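Local coordinates for beta-1,3-glucosyltransferase (Paecilomyces sp. J18, PDB 5JVV), which is a beta-1,3-glucosyltransferase with the beta-jelly-roll sandwich fold of glycoside hydrolase family 16, at residues A103-G108 / D114-I119; S127-V132 / G184-Q189; T142-D145 / T150-S153. All blocks are in the same frame, centred on the assembly; numbering follows the deposited sequence.

Interaction 1: A103-G108 / D114-I119; sequences AFWTVG and DGEIDI
Trp105 lies against Glu116 and Asp118 on one face of an antiparallel beta hairpin. Trp105 CB sits 3.2 Å from Ile117 O and 3.4 Å from Asp118 OD1. CG lies between the backbone N and the carbonyl carbon (chi1 62°), which stands the indole up from the face, beside the Asp118 side chain, its six-membered ring leaning toward the Glu116 carboxylate: CD2 stays near Asp118 OD1, Trp105 CE3 comes 3.5 Å from Glu116 OE1, and Trp105 CZ3 follows at 3.7 Å from the same oxygen. Ring and Glu116 carboxylate planes are 27° apart, whereas the Asp118 carboxylate is turned by 65°. Trp105 NE1 is hydrogen-bonded to Asp244 OD1 on strand 240-247, and Glu116 OE2 is held by Trp111 NE1, so the indole is anchored by the neighbouring strand and the carboxylate by the hairpin's own connecting loop.

The backbones pair through Thr106 N to Ile117 O (2.8 Å), with a weak return bond from Ile117 N to Thr106 O, and through Ile119 N to Phe104 O (2.9 Å). On the opposite face Thr106 OG1, hydrogen-bonded to Gln239 OE1, lies 3.3 Å from Ile117 CB. Ile119 CD1 rests over the Phe104 ring, 4.1 Å from its centroid in a CH-pi contact. Nearer the turn, a water bridges Gly115 O and, weakly, Gly108 N. The run from Glu116 to Glu121 (EIDIIE) matches the signature strand of the family 16 beta-jelly roll.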
# COMPACT_ATOMS: atom_id res chain seq x y z
N ALA A 103 -0.34 -2.84 -2.04
CA ALA A 103 -0.27 -2.26 -0.70
C ALA A 103 1.01 -1.50 -0.46
O ALA A 103 2.09 -1.93 -0.86
CB ALA A 103 -0.43 -3.35 0.35
N PHE A 104 0.86 -0.34 0.17
CA PHE A 104 1.96 0.41 0.77
C PHE A 104 1.66 0.38 2.26
O PHE A 104 0.64 0.89 2.71
CB PHE A 104 2.00 1.85 0.24
CG PHE A 104 2.99 2.74 0.94
CD1 PHE A 104 4.23 2.26 1.37
CD2 PHE A 104 2.70 4.10 1.14
CE1 PHE A 104 5.15 3.10 2.00
CE2 PHE A 104 3.61 4.95 1.78
CZ PHE A 104 4.84 4.44 2.20
N TRP A 105 2.53 -0.27 3.03
CA TRP A 105 2.19 -0.56 4.42
C TRP A 105 3.44 -0.73 5.27
O TRP A 105 4.55 -0.63 4.77
CB TRP A 105 1.27 -1.79 4.49
CG TRP A 105 1.85 -3.07 3.95
CD1 TRP A 105 2.23 -3.34 2.66
CD2 TRP A 105 2.09 -4.26 4.71
NE1 TRP A 105 2.68 -4.64 2.58
CE2 TRP A 105 2.62 -5.22 3.82
CE3 TRP A 105 1.91 -4.61 6.05
CZ2 TRP A 105 2.96 -6.51 4.24
CZ3 TRP A 105 2.26 -5.89 6.46
CH2 TRP A 105 2.78 -6.82 5.56
N THR A 106 3.25 -0.95 6.57
CA THR A 106 4.38 -1.10 7.48
C THR A 106 4.20 -2.35 8.33
O THR A 106 3.08 -2.72 8.68
CB THR A 106 4.58 0.13 8.41
OG1 THR A 106 3.70 0.05 9.54
CG2 THR A 106 4.35 1.45 7.66
N VAL A 107 5.31 -3.01 8.64
CA VAL A 107 5.23 -4.25 9.41
C VAL A 107 6.45 -4.41 10.31
O VAL A 107 7.54 -3.95 9.99
CB VAL A 107 5.09 -5.45 8.46
CG1 VAL A 107 6.39 -5.73 7.73
CG2 VAL A 107 4.59 -6.69 9.20
N GLY A 108 6.25 -5.08 11.45
CA GLY A 108 7.35 -5.41 12.33
C GLY A 108 8.03 -6.69 11.91
O GLY A 108 7.94 -7.09 10.74
N ASP A 114 1.68 -8.89 15.25
CA ASP A 114 2.17 -7.67 15.89
C ASP A 114 1.39 -6.46 15.41
O ASP A 114 1.65 -5.33 15.83
CB ASP A 114 3.66 -7.47 15.59
CG ASP A 114 4.55 -8.10 16.64
OD1 ASP A 114 4.03 -8.49 17.71
OD2 ASP A 114 5.77 -8.18 16.40
N GLY A 115 0.44 -6.70 14.51
CA GLY A 115 -0.33 -5.62 13.90
C GLY A 115 0.42 -5.00 12.73
O GLY A 115 1.51 -5.46 12.36
N GLU A 116 -0.17 -3.96 12.14
CA GLU A 116 0.41 -3.33 10.96
C GLU A 116 -0.29 -2.01 10.66
O GLU A 116 -1.40 -1.76 11.15
CB GLU A 116 0.29 -4.25 9.74
CG GLU A 116 -1.14 -4.43 9.24
CD GLU A 116 -1.28 -5.57 8.26
OE1 GLU A 116 -1.37 -5.33 7.03
OE2 GLU A 116 -1.29 -6.73 8.71
N ILE A 117 0.37 -1.16 9.87
CA ILE A 117 -0.22 0.08 9.39
C ILE A 117 -0.36 -0.01 7.88
O ILE A 117 0.64 -0.13 7.18
CB ILE A 117 0.67 1.29 9.73
CG1 ILE A 117 0.89 1.41 11.24
CG2 ILE A 117 0.05 2.58 9.18
CD1 ILE A 117 2.11 2.24 11.57
N ASP A 118 -1.58 0.02 7.37
CA ASP A 118 -1.79 -0.07 5.92
C ASP A 118 -2.12 1.31 5.40
O ASP A 118 -3.21 1.83 5.67
CB ASP A 118 -2.92 -1.05 5.58
CG ASP A 118 -2.69 -2.44 6.15
OD1 ASP A 118 -1.52 -2.87 6.19
OD2 ASP A 118 -3.66 -3.09 6.57
N ILE A 119 -1.18 1.91 4.67
CA ILE A 119 -1.31 3.30 4.22
C ILE A 119 -2.11 3.40 2.92
O ILE A 119 -3.04 4.21 2.82
CB ILE A 119 0.07 3.95 4.05
CG1 ILE A 119 0.83 3.92 5.39
CG2 ILE A 119 -0.08 5.39 3.57
CD1 ILE A 119 2.29 4.33 5.25
O HOH W 1 3.88 -4.10 13.30

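Interaction 2: S127-V132 / G184-Q189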
# COMPACT_ATOMS: atom_id res chain seq x y z
N SER A 127 -11.95 1.77 -6.02
CA SER A 127 -11.66 3.10 -6.56
C SER A 127 -11.25 4.12 -5.50
O SER A 127 -10.72 5.18 -5.85
CB SER A 127 -12.86 3.63 -7.34
OG SER A 127 -14.01 3.66 -6.52
N GLN A 128 -11.51 3.81 -4.23
CA GLN A 128 -11.13 4.72 -3.15
C GLN A 128 -10.22 3.97 -2.18
O GLN A 128 -10.44 2.79 -1.92
CB GLN A 128 -12.38 5.26 -2.43
CG GLN A 128 -13.26 6.15 -3.32
CD GLN A 128 -14.57 6.56 -2.67
OE1 GLN A 128 -15.64 6.41 -3.27
NE2 GLN A 128 -14.50 7.10 -1.46
N ASN A 129 -9.21 4.64 -1.64
CA ASN A 129 -8.25 3.97 -0.75
C ASN A 129 -8.89 3.46 0.53
O ASN A 129 -9.85 4.05 1.02
CB ASN A 129 -7.12 4.93 -0.39
CG ASN A 129 -5.96 4.24 0.33
OD1 ASN A 129 -5.69 3.06 0.11
ND2 ASN A 129 -5.29 4.98 1.20
N THR A 130 -8.37 2.36 1.04
CA THR A 130 -8.74 1.94 2.39
C THR A 130 -7.51 1.91 3.27
O THR A 130 -6.56 1.16 3.06
CB THR A 130 -9.50 0.59 2.46
OG1 THR A 130 -8.77 -0.42 1.76
CG2 THR A 130 -10.89 0.73 1.86
N MET A 131 -7.52 2.80 4.26
CA MET A 131 -6.45 2.88 5.25
C MET A 131 -6.87 1.99 6.40
O MET A 131 -8.02 2.06 6.85
CB MET A 131 -6.29 4.32 5.74
CG MET A 131 -5.84 5.28 4.63
SD MET A 131 -6.13 7.01 5.05
CE MET A 131 -7.91 7.08 4.81
N VAL A 132 -5.96 1.14 6.88
CA VAL A 132 -6.31 0.18 7.93
C VAL A 132 -5.19 0.11 8.96
O VAL A 132 -4.01 0.06 8.60
CB VAL A 132 -6.48 -1.25 7.36
CG1 VAL A 132 -7.06 -2.19 8.43
CG2 VAL A 132 -7.37 -1.26 6.13
N GLY A 184 0.06 11.44 -6.51
CA GLY A 184 0.21 12.51 -5.55
C GLY A 184 1.12 12.07 -4.43
O GLY A 184 1.98 11.20 -4.64
N VAL A 185 0.96 12.67 -3.26
CA VAL A 185 1.78 12.32 -2.10
C VAL A 185 0.93 11.68 -1.03
O VAL A 185 -0.15 12.19 -0.71
CB VAL A 185 2.48 13.57 -1.51
CG1 VAL A 185 3.06 13.25 -0.13
CG2 VAL A 185 3.55 14.08 -2.47
N TYR A 186 1.39 10.55 -0.49
CA TYR A 186 0.85 10.00 0.75
C TYR A 186 1.82 10.33 1.88
O TYR A 186 3.03 10.11 1.76
CB TYR A 186 0.62 8.49 0.64
CG TYR A 186 -0.79 8.16 0.22
CD1 TYR A 186 -1.79 8.01 1.17
CD2 TYR A 186 -1.13 8.03 -1.13
CE1 TYR A 186 -3.08 7.72 0.81
CE2 TYR A 186 -2.43 7.73 -1.50
CZ TYR A 186 -3.41 7.58 -0.52
OH TYR A 186 -4.71 7.29 -0.84
N ALA A 187 1.28 10.87 2.97
CA ALA A 187 2.08 11.27 4.11
C ALA A 187 1.56 10.61 5.38
O ALA A 187 0.35 10.50 5.58
CB ALA A 187 2.06 12.79 4.27
N MET A 188 2.49 10.19 6.23
CA MET A 188 2.13 9.67 7.55
C MET A 188 2.86 10.43 8.63
O MET A 188 4.08 10.61 8.55
CB MET A 188 2.50 8.19 7.66
CG MET A 188 2.28 7.66 9.08
SD MET A 188 2.50 5.88 9.27
CE MET A 188 4.20 5.67 8.76
N GLN A 189 2.12 10.90 9.64
CA GLN A 189 2.73 11.38 10.87
C GLN A 189 2.43 10.38 11.98
O GLN A 189 1.28 10.03 12.21
CB GLN A 189 2.17 12.74 11.27
CG GLN A 189 2.85 13.32 12.51
CD GLN A 189 2.18 14.59 13.01
OE1 GLN A 189 1.02 14.86 12.70
NE2 GLN A 189 2.91 15.37 13.79
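Asn129 and Tyr186 meet in the interior of the beta-jelly roll, bridging its two stacked sheets: 127-132 leads into strand 130-134 of one, and 184-189 lies on a strand of the other. Their nearest CA atoms, those of Asn129 and Tyr186, are 11.0 Å apart, so side chains must span the gap.

Along 127-132 the chain arrives as loop. At Gln128 the CB points away from 184-189, and its amide NE2 is instead hydrogen-bonded to Gly169 O. At Asn129 the CB turns toward the opposite sheet, with CG anti to the backbone N (chi1 -170°). The amide is held on both ends by strand 116-121, ND2 by Ile119 O and OD1 by Glu121 N, which fixes its rotation and orders the two ends. Thr130 points away again. Met131 points back toward the interior without reaching 184-189; it packs on Leu197.

Tyr186 comes from the opposite direction. Tyr186 OH is hydrogen-bonded to Ser173 O and lies 3.4 Å from Asn129 CB, so the CB of Asn129 as well as its amide abuts the phenol oxygen. Amide and ring planes stand 79° apart, nearly perpendicular. Asn129 ND2 approaches the ring obliquely, 3.5 Å from Tyr186 CE1 and 3.1 Å from Tyr186 OH.

Interaction 3: T142-D145 / T150-S153; sequences TSDD and TTTS
Asp144, in the surface loop between strands 130-134 and 150-153, reaches back to Thr151 on the second of these and ties the loop to an outer strand of the jelly-roll sheet. The CA atoms of these two residues are 6.3 Å apart, and no regular strand pairing links the segments; a single side-chain-to-backbone bond does so. Thr151 N donates to Asp144 OD1 at 3.1 Å with an N-H...O angle of 170°, so the bond is almost straight, and the N meets OD1 nearly in line with its C-O bond. The carboxylate gets there because CG is anti to the backbone N (chi1 -176°), projecting from the loop toward the strand.

Thr151 OG1 is hydrogen-bonded to Gln147 NE2 in the intervening turn, a second tie between loop and strand. Just beyond, Thr152 and Ser153 both face Val166 in a classic beta bulge, where the chain turns a corner at Thr152. The loop is also tied through Ser143 OG to Lys227 NZ, a few residues along the chain from each half of the disulfide Cys139-Cys230. Only 91 Å² is buried between the segments. Beside the main bond, Asp144 OD1 also lies 4.0 Å from Thr150 CA and 3.4 Å from Thr151 OG1.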
# COMPACT_ATOMS: atom_id res chain seq x y z
N THR A 142 -11.59 7.41 17.33
CA THR A 142 -12.74 8.25 17.65
C THR A 142 -12.62 9.66 17.08
O THR A 142 -13.24 10.60 17.58
CB THR A 142 -12.94 8.37 19.18
OG1 THR A 142 -11.78 8.96 19.78
CG2 THR A 142 -13.19 7.00 19.80
N SER A 143 -11.82 9.81 16.02
CA SER A 143 -11.55 11.13 15.46
C SER A 143 -12.19 11.34 14.08
O SER A 143 -11.64 12.05 13.24
CB SER A 143 -10.03 11.38 15.39
OG SER A 143 -9.49 11.50 16.70
N ASP A 144 -13.35 10.72 13.86
CA ASP A 144 -14.04 10.81 12.57
C ASP A 144 -14.47 12.24 12.24
O ASP A 144 -14.86 12.55 11.11
CB ASP A 144 -15.23 9.82 12.51
CG ASP A 144 -15.93 9.81 11.14
OD1 ASP A 144 -15.40 9.19 10.18
OD2 ASP A 144 -17.03 10.39 11.03
N ASP A 145 -14.35 13.13 13.22
CA ASP A 145 -14.70 14.54 13.05
C ASP A 145 -13.47 15.46 12.94
O ASP A 145 -13.61 16.69 12.97
CB ASP A 145 -15.62 14.99 14.19
CG ASP A 145 -16.94 14.24 14.20
OD1 ASP A 145 -17.56 14.10 13.12
OD2 ASP A 145 -17.37 13.79 15.29
N THR A 150 -13.83 8.42 5.71
CA THR A 150 -14.98 7.92 6.46
C THR A 150 -14.61 6.64 7.18
O THR A 150 -14.20 5.66 6.55
CB THR A 150 -16.18 7.65 5.53
OG1 THR A 150 -16.53 8.85 4.83
CG2 THR A 150 -17.38 7.17 6.33
N THR A 151 -14.75 6.63 8.51
CA THR A 151 -14.45 5.42 9.28
C THR A 151 -15.54 4.37 9.04
O THR A 151 -16.73 4.66 9.22
CB THR A 151 -14.37 5.71 10.78
OG1 THR A 151 -13.31 6.65 11.03
CG2 THR A 151 -14.12 4.42 11.54
N THR A 152 -15.14 3.18 8.61
CA THR A 152 -16.10 2.09 8.38
C THR A 152 -16.00 0.99 9.44
O THR A 152 -16.90 0.17 9.57
CB THR A 152 -15.98 1.49 6.97
OG1 THR A 152 -14.65 1.02 6.76
CG2 THR A 152 -16.30 2.54 5.92
N SER A 153 -14.90 0.97 10.18
CA SER A 153 -14.72 0.06 11.31
C SER A 153 -13.84 0.76 12.33
O SER A 153 -12.75 1.21 11.98
CB SER A 153 -14.06 -1.24 10.84
OG SER A 153 -13.67 -2.03 11.95

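Overall arrangement
Interactions 1 and 2 form one continuous patch: their centres are 12 Å apart, and strands 116-121 and 130-134 are sheet neighbours, with Asp118 N 2.7 Å from Val132 O in a probable hydrogen bond. Ile119 couples them further, Ile119 CG2 packing 3.9 Å from Tyr186 CD1. The hairpin thus presents Trp105 and the Glu116 and Asp118 carboxylates on one face of the sheet, consistent with the cleft side of the family 16 sandwich, while Ile119, on the other, adjoins the interior. Interaction 3 is nested in the chain inside interaction 2, yet touches neither contact: its nearest atoms lie about 6 Å from interaction 2 and about 11 Å from interaction 1, at the periphery of the same sheet.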